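Long-range contacts in purine nucleoside phosphorylase (Thermus thermophilus, PDB 6TK9), which catalyses, as a purine nucleoside phosphorylase, the reversible phosphorolysis of purine nucleosides such as inosine and guanosine to free base and ribose 1-phosphate: residues Ser55-His60 against Tyr83-Ser88; Gly114-Arg119 against Asp234-Glu239; Ile125-Asp130 against Leu178-Tyr183. All blocks are in the same frame, centred on the assembly; numbering follows the deposited sequence.

Contact 1. Residues Ser55-His60 against Tyr83-Ser88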
loop_
_atom_site.group_PDB
_atom_site.type_symbol
_atom_site.label_atom_id
_atom_site.label_comp_id
_atom_site.label_asym_id
_atom_site.label_seq_id
_atom_site.Cartn_x
_atom_site.Cartn_y
_atom_site.Cartn_z
ATOM N N SER A 55 -25.504 -28.485 10.149
ATOM C CA SER A 55 -25.413 -27.616 8.955
ATOM C C SER A 55 -26.766 -26.967 8.668
ATOM O O SER A 55 -27.753 -27.685 8.626
ATOM C CB SER A 55 -24.925 -28.447 7.801
ATOM O OG SER A 55 -23.677 -29.049 8.131
ATOM N N THR A 56 -26.800 -25.648 8.487
ATOM C CA THR A 56 -28.024 -24.917 8.075
ATOM C C THR A 56 -27.787 -24.246 6.721
ATOM O O THR A 56 -28.772 -23.794 6.114
ATOM C CB THR A 56 -28.481 -23.925 9.153
ATOM O OG1 THR A 56 -27.583 -22.818 9.184
ATOM C CG2 THR A 56 -28.566 -24.546 10.529
ATOM N N ALA A 57 -26.545 -24.204 6.235
ATOM C CA ALA A 57 -26.190 -23.450 5.007
ATOM C C ALA A 57 -26.694 -24.203 3.778
ATOM O O ALA A 57 -26.714 -25.430 3.774
ATOM C CB ALA A 57 -24.702 -23.249 4.958
ATOM N N PRO A 58 -27.088 -23.521 2.682
ATOM C CA PRO A 58 -27.408 -24.221 1.441
ATOM C C PRO A 58 -26.208 -25.032 0.904
ATOM O O PRO A 58 -25.072 -24.532 0.925
ATOM C CB PRO A 58 -27.843 -23.102 0.476
ATOM C CG PRO A 58 -28.154 -21.906 1.358
ATOM C CD PRO A 58 -27.258 -22.065 2.570
ATOM N N GLY A 59 -26.480 -26.275 0.473
ATOM C CA GLY A 59 -25.517 -27.182 -0.187
ATOM C C GLY A 59 -24.624 -27.922 0.799
ATOM O O GLY A 59 -23.501 -28.306 0.418
ATOM N N HIS A 60 -25.104 -28.113 2.023
ATOM C CA HIS A 60 -24.417 -28.839 3.119
ATOM C C HIS A 60 -25.413 -29.839 3.700
ATOM O O HIS A 60 -26.272 -29.415 4.504
ATOM C CB HIS A 60 -23.905 -27.862 4.195
ATOM C CG HIS A 60 -22.899 -26.884 3.691
ATOM N ND1 HIS A 60 -21.552 -26.995 3.987
ATOM C CD2 HIS A 60 -23.036 -25.805 2.887
ATOM C CE1 HIS A 60 -20.900 -26.023 3.393
ATOM N NE2 HIS A 60 -21.794 -25.269 2.706
ATOM N N TYR A 83 -19.209 -19.831 10.971
ATOM C CA TYR A 83 -19.322 -18.709 11.926
ATOM C C TYR A 83 -20.532 -17.840 11.559
ATOM O O TYR A 83 -21.187 -17.383 12.479
ATOM C CB TYR A 83 -17.988 -17.964 11.952
ATOM C CG TYR A 83 -17.881 -16.893 12.995
ATOM C CD1 TYR A 83 -17.813 -17.217 14.333
ATOM C CD2 TYR A 83 -17.766 -15.559 12.638
ATOM C CE1 TYR A 83 -17.663 -16.239 15.300
ATOM C CE2 TYR A 83 -17.627 -14.564 13.594
ATOM C CZ TYR A 83 -17.579 -14.905 14.933
ATOM O OH TYR A 83 -17.444 -13.933 15.881
ATOM N N TYR A 84 -20.884 -17.662 10.287
ATOM C CA TYR A 84 -22.001 -16.741 9.935
ATOM C C TYR A 84 -23.320 -17.323 10.431
ATOM O O TYR A 84 -24.216 -16.533 10.684
ATOM C CB TYR A 84 -22.082 -16.359 8.451
ATOM C CG TYR A 84 -22.140 -17.507 7.480
ATOM C CD1 TYR A 84 -23.304 -18.255 7.334
ATOM C CD2 TYR A 84 -21.040 -17.847 6.708
ATOM C CE1 TYR A 84 -23.365 -19.325 6.461
ATOM C CE2 TYR A 84 -21.094 -18.904 5.815
ATOM C CZ TYR A 84 -22.257 -19.649 5.702
ATOM O OH TYR A 84 -22.328 -20.701 4.840
ATOM N N GLU A 85 -23.422 -18.645 10.585
ATOM C CA GLU A 85 -24.657 -19.321 11.072
ATOM C C GLU A 85 -24.798 -19.098 12.576
ATOM O O GLU A 85 -25.847 -19.451 13.097
ATOM C CB GLU A 85 -24.639 -20.825 10.811
ATOM C CG GLU A 85 -24.608 -21.210 9.341
ATOM C CD GLU A 85 -24.280 -22.680 9.153
ATOM O OE1 GLU A 85 -25.182 -23.500 9.416
ATOM O OE2 GLU A 85 -23.111 -23.005 8.812
ATOM N N GLY A 86 -23.757 -18.582 13.238
ATOM C CA GLY A 86 -23.823 -18.148 14.645
ATOM C C GLY A 86 -23.239 -19.166 15.595
ATOM O O GLY A 86 -23.514 -19.057 16.804
ATOM N N TYR A 87 -22.454 -20.116 15.078
ATOM C CA TYR A 87 -21.628 -21.061 15.873
ATOM C C TYR A 87 -20.338 -20.339 16.287
ATOM O O TYR A 87 -19.796 -19.612 15.473
ATOM C CB TYR A 87 -21.318 -22.314 15.049
ATOM C CG TYR A 87 -22.523 -23.147 14.700
ATOM C CD1 TYR A 87 -23.258 -23.785 15.692
ATOM C CD2 TYR A 87 -22.929 -23.309 13.387
ATOM C CE1 TYR A 87 -24.371 -24.552 15.390
ATOM C CE2 TYR A 87 -24.043 -24.061 13.068
ATOM C CZ TYR A 87 -24.761 -24.681 14.072
ATOM O OH TYR A 87 -25.844 -25.437 13.773
ATOM N N SER A 88 -19.831 -20.551 17.494
ATOM C CA SER A 88 -18.481 -20.069 17.852
ATOM C C SER A 88 -17.445 -20.696 16.897
ATOM O O SER A 88 -17.768 -21.727 16.228
ATOM C CB SER A 88 -18.174 -20.344 19.294
ATOM O OG SER A 88 -18.488 -21.677 19.650
#

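Contact 2. Residues Gly114-Arg119 against Asp234-Glu239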
loop_
_atom_site.group_PDB
_atom_site.type_symbol
_atom_site.label_atom_id
_atom_site.label_comp_id
_atom_site.label_asym_id
_atom_site.label_seq_id
_atom_site.Cartn_x
_atom_site.Cartn_y
_atom_site.Cartn_z
ATOM N N GLY A 114 -14.756 -16.783 -3.723
ATOM C CA GLY A 114 -14.542 -15.711 -4.717
ATOM C C GLY A 114 -13.072 -15.555 -5.076
ATOM O O GLY A 114 -12.205 -15.704 -4.166
ATOM N N GLY A 115 -12.787 -15.292 -6.358
ATOM C CA GLY A 115 -11.457 -14.849 -6.828
ATOM C C GLY A 115 -11.246 -13.353 -6.604
ATOM O O GLY A 115 -12.051 -12.569 -7.123
ATOM N N LEU A 116 -10.209 -12.956 -5.857
ATOM C CA LEU A 116 -9.809 -11.528 -5.700
ATOM C C LEU A 116 -8.782 -11.204 -6.773
ATOM O O LEU A 116 -8.948 -10.161 -7.434
ATOM C CB LEU A 116 -9.226 -11.266 -4.309
ATOM C CG LEU A 116 -10.194 -11.482 -3.155
ATOM C CD1 LEU A 116 -9.433 -11.582 -1.852
ATOM C CD2 LEU A 116 -11.236 -10.373 -3.106
ATOM N N ASN A 117 -7.767 -12.067 -6.893
ATOM C CA ASN A 117 -6.735 -12.061 -7.970
ATOM C C ASN A 117 -7.433 -11.940 -9.324
ATOM O O ASN A 117 -8.153 -12.858 -9.710
ATOM C CB ASN A 117 -5.860 -13.314 -7.915
ATOM C CG ASN A 117 -4.495 -13.109 -8.538
ATOM O OD1 ASN A 117 -4.376 -12.795 -9.720
ATOM N ND2 ASN A 117 -3.458 -13.290 -7.740
ATOM N N PRO A 118 -7.274 -10.812 -10.065
ATOM C CA PRO A 118 -7.967 -10.619 -11.343
ATOM C C PRO A 118 -7.547 -11.626 -12.434
ATOM O O PRO A 118 -8.270 -11.750 -13.406
ATOM C CB PRO A 118 -7.581 -9.189 -11.776
ATOM C CG PRO A 118 -7.061 -8.530 -10.516
ATOM C CD PRO A 118 -6.431 -9.652 -9.721
ATOM N N ARG A 119 -6.400 -12.291 -12.248
ATOM C CA ARG A 119 -5.783 -13.240 -13.212
ATOM C C ARG A 119 -6.607 -14.528 -13.231
ATOM O O ARG A 119 -6.815 -15.054 -14.335
ATOM C CB ARG A 119 -4.314 -13.505 -12.856
ATOM C CG ARG A 119 -3.467 -12.245 -12.718
ATOM C CD ARG A 119 -2.190 -12.262 -13.537
ATOM N NE ARG A 119 -1.761 -10.914 -13.899
ATOM C CZ ARG A 119 -0.722 -10.259 -13.378
ATOM N NH1 ARG A 119 0.045 -10.820 -12.453
ATOM N NH2 ARG A 119 -0.449 -9.035 -13.799
ATOM N N ASP A 234 -16.820 -17.672 -8.536
ATOM C CA ASP A 234 -17.096 -16.321 -9.102
ATOM C C ASP A 234 -15.790 -15.519 -9.078
ATOM O O ASP A 234 -14.815 -15.971 -8.462
ATOM C CB ASP A 234 -18.250 -15.613 -8.367
ATOM C CG ASP A 234 -18.025 -15.325 -6.880
ATOM O OD1 ASP A 234 -17.881 -16.297 -6.098
ATOM O OD2 ASP A 234 -18.015 -14.128 -6.496
ATOM N N MET A 235 -15.782 -14.371 -9.739
ATOM C CA MET A 235 -14.653 -13.419 -9.703
ATOM C C MET A 235 -15.129 -12.196 -8.906
ATOM O O MET A 235 -16.026 -11.465 -9.371
ATOM C CB MET A 235 -14.192 -13.067 -11.126
ATOM C CG MET A 235 -13.374 -14.188 -11.799
ATOM S SD MET A 235 -11.997 -14.830 -10.778
ATOM C CE MET A 235 -10.999 -13.356 -10.602
ATOM N N ALA A 236 -14.607 -12.065 -7.687
ATOM C CA ALA A 236 -14.875 -10.962 -6.738
ATOM C C ALA A 236 -13.847 -9.859 -6.996
ATOM O O ALA A 236 -12.824 -9.779 -6.266
ATOM C CB ALA A 236 -14.832 -11.484 -5.317
ATOM N N VAL A 237 -14.090 -9.064 -8.031
ATOM C CA VAL A 237 -13.207 -7.918 -8.378
ATOM C C VAL A 237 -14.067 -6.659 -8.487
ATOM O O VAL A 237 -14.937 -6.535 -9.341
ATOM C CB VAL A 237 -12.320 -8.225 -9.606
ATOM C CG1 VAL A 237 -12.712 -9.526 -10.298
ATOM C CG2 VAL A 237 -12.232 -7.059 -10.585
ATOM N N PRO A 238 -13.848 -5.680 -7.586
ATOM C CA PRO A 238 -14.773 -4.552 -7.437
ATOM C C PRO A 238 -14.757 -3.480 -8.538
ATOM O O PRO A 238 -15.536 -2.559 -8.453
ATOM C CB PRO A 238 -14.295 -3.903 -6.126
ATOM C CG PRO A 238 -12.809 -4.238 -6.050
ATOM C CD PRO A 238 -12.704 -5.625 -6.650
ATOM N N GLU A 239 -13.895 -3.595 -9.548
ATOM C CA GLU A 239 -13.919 -2.635 -10.684
ATOM C C GLU A 239 -14.500 -3.352 -11.913
ATOM O O GLU A 239 -14.065 -3.051 -13.030
ATOM C CB GLU A 239 -12.557 -1.944 -10.833
ATOM C CG GLU A 239 -11.345 -2.786 -10.480
ATOM C CD GLU A 239 -10.817 -2.768 -9.048
ATOM O OE1 GLU A 239 -10.203 -1.758 -8.614
ATOM O OE2 GLU A 239 -10.970 -3.799 -8.383
#

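Contact 3. Residues Ile125-Asp130 against Leu178-Tyr183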
loop_
_atom_site.group_PDB
_atom_site.type_symbol
_atom_site.label_atom_id
_atom_site.label_comp_id
_atom_site.label_asym_id
_atom_site.label_seq_id
_atom_site.Cartn_x
_atom_site.Cartn_y
_atom_site.Cartn_z
ATOM N N ILE A 125 -9.586 -23.675 -10.060
ATOM C CA ILE A 125 -9.286 -24.289 -8.738
ATOM C C ILE A 125 -8.018 -23.622 -8.173
ATOM O O ILE A 125 -7.014 -23.464 -8.927
ATOM C CB ILE A 125 -9.134 -25.810 -8.908
ATOM C CG1 ILE A 125 -10.407 -26.457 -9.459
ATOM C CG2 ILE A 125 -8.689 -26.453 -7.614
ATOM C CD1 ILE A 125 -10.273 -27.942 -9.714
ATOM N N MET A 126 -8.070 -23.225 -6.899
ATOM C CA MET A 126 -6.970 -22.510 -6.209
ATOM C C MET A 126 -6.503 -23.405 -5.075
ATOM O O MET A 126 -7.312 -23.685 -4.192
ATOM C CB MET A 126 -7.388 -21.144 -5.646
ATOM C CG MET A 126 -6.214 -20.350 -5.057
ATOM S SD MET A 126 -6.713 -18.909 -4.054
ATOM C CE MET A 126 -6.778 -19.627 -2.417
ATOM N N LEU A 127 -5.258 -23.854 -5.160
ATOM C CA LEU A 127 -4.509 -24.437 -4.031
ATOM C C LEU A 127 -4.246 -23.326 -3.013
ATOM O O LEU A 127 -3.818 -22.241 -3.424
ATOM C CB LEU A 127 -3.205 -24.999 -4.595
ATOM C CG LEU A 127 -2.221 -25.564 -3.580
ATOM C CD1 LEU A 127 -2.825 -26.754 -2.865
ATOM C CD2 LEU A 127 -0.918 -25.948 -4.267
ATOM N N HIS A 128 -4.508 -23.578 -1.737
ATOM C CA HIS A 128 -4.221 -22.629 -0.633
ATOM C C HIS A 128 -2.724 -22.693 -0.324
ATOM O O HIS A 128 -2.233 -23.809 -0.055
ATOM C CB HIS A 128 -5.047 -22.976 0.606
ATOM C CG HIS A 128 -6.510 -22.725 0.470
ATOM N ND1 HIS A 128 -7.323 -22.593 1.570
ATOM C CD2 HIS A 128 -7.302 -22.587 -0.622
ATOM C CE1 HIS A 128 -8.564 -22.382 1.162
ATOM N NE2 HIS A 128 -8.579 -22.367 -0.185
ATOM N N LEU A 129 -2.040 -21.548 -0.352
ATOM C CA LEU A 129 -0.629 -21.411 0.085
ATOM C C LEU A 129 -0.556 -20.821 1.483
ATOM O O LEU A 129 0.386 -21.151 2.179
ATOM C CB LEU A 129 0.103 -20.515 -0.905
ATOM C CG LEU A 129 0.238 -21.118 -2.292
ATOM C CD1 LEU A 129 1.082 -20.221 -3.189
ATOM C CD2 LEU A 129 0.839 -22.512 -2.203
ATOM N N ASP A 130 -1.508 -19.959 1.854
ATOM C CA ASP A 130 -1.557 -19.302 3.193
ATOM C C ASP A 130 -2.946 -18.702 3.423
ATOM O O ASP A 130 -3.785 -18.725 2.490
ATOM C CB ASP A 130 -0.489 -18.214 3.297
ATOM C CG ASP A 130 0.090 -18.023 4.678
ATOM O OD1 ASP A 130 -0.310 -18.774 5.573
ATOM O OD2 ASP A 130 0.917 -17.095 4.841
ATOM N N LEU A 178 -3.544 -25.039 -12.246
ATOM C CA LEU A 178 -3.801 -24.883 -10.787
ATOM C C LEU A 178 -3.378 -23.475 -10.366
ATOM O O LEU A 178 -2.146 -23.237 -10.297
ATOM C CB LEU A 178 -3.008 -25.950 -10.029
ATOM C CG LEU A 178 -3.164 -25.978 -8.508
ATOM C CD1 LEU A 178 -4.609 -26.263 -8.091
ATOM C CD2 LEU A 178 -2.236 -27.017 -7.915
ATOM N N PHE A 179 -4.363 -22.588 -10.151
ATOM C CA PHE A 179 -4.191 -21.287 -9.460
ATOM C C PHE A 179 -3.765 -21.551 -8.020
ATOM O O PHE A 179 -4.101 -22.614 -7.453
ATOM C CB PHE A 179 -5.461 -20.445 -9.451
ATOM C CG PHE A 179 -5.941 -20.068 -10.818
ATOM C CD1 PHE A 179 -5.184 -19.234 -11.618
ATOM C CD2 PHE A 179 -7.122 -20.597 -11.322
ATOM C CE1 PHE A 179 -5.626 -18.893 -12.887
ATOM C CE2 PHE A 179 -7.554 -20.274 -12.599
ATOM C CZ PHE A 179 -6.804 -19.420 -13.378
ATOM N N GLU A 180 -3.017 -20.597 -7.467
ATOM C CA GLU A 180 -2.403 -20.673 -6.122
ATOM C C GLU A 180 -2.648 -19.333 -5.430
ATOM O O GLU A 180 -2.741 -18.328 -6.145
ATOM C CB GLU A 180 -0.914 -20.998 -6.257
ATOM C CG GLU A 180 -0.620 -22.255 -7.074
ATOM C CD GLU A 180 0.846 -22.644 -7.069
ATOM O OE1 GLU A 180 1.669 -21.838 -6.581
ATOM O OE2 GLU A 180 1.165 -23.742 -7.553
ATOM N N GLY A 181 -2.787 -19.313 -4.102
ATOM C CA GLY A 181 -2.784 -18.035 -3.377
ATOM C C GLY A 181 -3.241 -18.121 -1.939
ATOM O O GLY A 181 -3.313 -19.242 -1.360
ATOM N N VAL A 182 -3.522 -16.933 -1.399
ATOM C CA VAL A 182 -3.843 -16.669 0.027
ATOM C C VAL A 182 -5.349 -16.611 0.153
ATOM O O VAL A 182 -5.948 -15.808 -0.613
ATOM C CB VAL A 182 -3.218 -15.342 0.488
ATOM C CG1 VAL A 182 -3.538 -15.038 1.945
ATOM C CG2 VAL A 182 -1.725 -15.338 0.232
ATOM N N TYR A 183 -5.896 -17.391 1.092
ATOM C CA TYR A 183 -7.354 -17.438 1.401
ATOM C C TYR A 183 -7.670 -16.488 2.558
ATOM O O TYR A 183 -7.097 -16.691 3.629
ATOM C CB TYR A 183 -7.802 -18.864 1.752
ATOM C CG TYR A 183 -9.279 -19.029 2.033
ATOM C CD1 TYR A 183 -9.780 -18.854 3.307
ATOM C CD2 TYR A 183 -10.170 -19.410 1.044
ATOM C CE1 TYR A 183 -11.119 -19.048 3.594
ATOM C CE2 TYR A 183 -11.519 -19.600 1.312
ATOM C CZ TYR A 183 -12.001 -19.416 2.596
ATOM O OH TYR A 183 -13.336 -19.572 2.888
#

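Contact 1. Residues Ser55-His60 against Tyr83-Ser88
Ser55 meets Glu85 through its backbone: Ser55 C lies 3.9 Å from Glu85 OE1, while the hydroxyl OG is hydrogen-bonded to Arg80 O. Thr56 supplies both hydrogen bonds that cross the contact. Its backbone N donates to Glu85 OE1 over 2.8 Å, reaching the oxygen from the syn side, 28° out of the carboxylate plane. The hydroxyl OG1 of Thr56 donates to the same Glu85 OE1 at a short 2.5 Å, this time from the anti side, with both donors on one face of that plane. Chi1 of Thr56 (72°) sets OG1 between its backbone N and carbonyl carbon, which lets amide and hydroxyl of one residue grip a single oxygen. Glu85 runs extended beyond CG to arrive there, its side chain sliding past that of Thr56 in the opposite sense. Because OE2 of Glu85 accepts from the backbone N of His82, both ends of the carboxylate are held and its rotation is fixed. The methyl CG2 of Thr56 comes within 4.3 Å of Tyr87 OH, whose hydrogen bond goes to Val54 O. The two segments are loops of the phosphorylase fold, and a bound phosphate, which may mark the pocket, lies about 5 Å from the Tyr84 side chain. Phe152 of a second subunit packs edge-to-face with Tyr84, as neighbouring subunits complete the pocket in trimeric relatives. Ala57 begins a type II beta turn that ends at His60. Its methyl CB sits at the edge of the Tyr84 ring, near the ring plane, 3.5 Å from Tyr84 OH and 4.4 Å from Tyr84 CE1. The same Ala57 methyl is also 4.2 Å from Glu85 OE2, a loose van der Waals approach.

Contact 2. Residues Gly114-Arg119 against Asp234-Glu239
Gly115 pairs with Met235 in a parallel bridge at the ends of two neighbouring strands: Gly115 N donates almost straight (169°) to Asp234 O at 3.0 Å, and Ala236 N returns a weak, bent bond to Gly115 O at 2.7 Å. Leu116 CA, 3.5 Å from Ala236 O, adds a CA-H...O contact just past the bridge. Met235 has its chain bent at chi2 and chi3, which folds it back over Gly115: SD lies 4.0 Å from Gly115 CA, and CE turns toward Asn117 O, though how close it comes is doubtful. A beta carbon at Gly115 would collide with that sulfur. These are the ends of the parallel strands 106-115 and 225-235 in the central sheet of the phosphorylase fold, where both segments leave the sheet as loops. Leu116 CD2 approaches Ala236 CB at 4.4 Å, and both side chains also rest on Leu197 of helix 194-202 and Ile208 of strand 207-209. Asn117 OD1 accepts from Arg119 N in the carbonyl plane, on a lone pair, forming an Asx turn; its ND2 donates to Asp206. Pro118 and Val237 pack on Glu239 of a third subunit.

Contact 3. Residues Ile125-Asp130 against Leu178-Tyr183
His128 and Tyr183 run alongside one another, their rings near parallel (23°) but displaced until they barely overlap, with centroids 4.8 Å apart. Over one face of the imidazole sits Tyr183 CB, 3.9 Å from the His128 ring centroid in a CH-pi contact. Met126, on the same face of the sheet, has CG anti to its N (chi1 -174°), runs extended to SD, then bends at chi3. CG and SD thereby pass across Gly181, and CE ends 3.6 Å from Gly181 O and 4.4 Å from Tyr183 CB. Replacing Met126 by an alanine would probably open a gap over Gly181 and take the apolar neighbour from Tyr183 CB.

On the face carrying Leu127 and Glu180, aliphatic groups meet: neighbouring Leu178 crosses Leu127 obliquely, CD1 of Leu178 being 4.0 Å from Leu127 CB, and Leu129 CD1 lies 3.7 Å from Glu180 CB, while the Glu180 carboxylate forms a salt bridge with Arg168. Helix 161-173 covers both Leu127 and Leu129. Beneath runs a parallel strand pairing, its straightest bond Leu129 N to Gly181 O (178°), Phe179 N to Ile125 O being weak. A bound phosphate lies about 4 Å from the Tyr183 side chain. His128 ND1 is hydrogen-bonded to Tyr159 OH and NE2 to Ser230 OG, fixing its ring rotation, while Ser211 O holds the end of Tyr183; ring to ring the contact is probably mainly van der Waals.

How the contacts relate
Contact 1 comes first along the chain and closes before the other two open; contact 3 then falls between the two segments of contact 2. Contacts 2 and 3 share the central mixed sheet: strands 106-115 and 124-133 are successive in sequence, and each pairs with strand 225-235. Their centres are 14 Å apart and they touch where Arg119 O packs on Phe179 CE1. Contact 1, between two loops, lies on the opposite side of the chain's centre from contact 3, with centres 23 Å apart; from contact 2 its centre is 24 Å away. Bound phosphate lies near contacts 1 and 3, consistent with a pocket between loops and sheet; all three also touch neighbouring subunits.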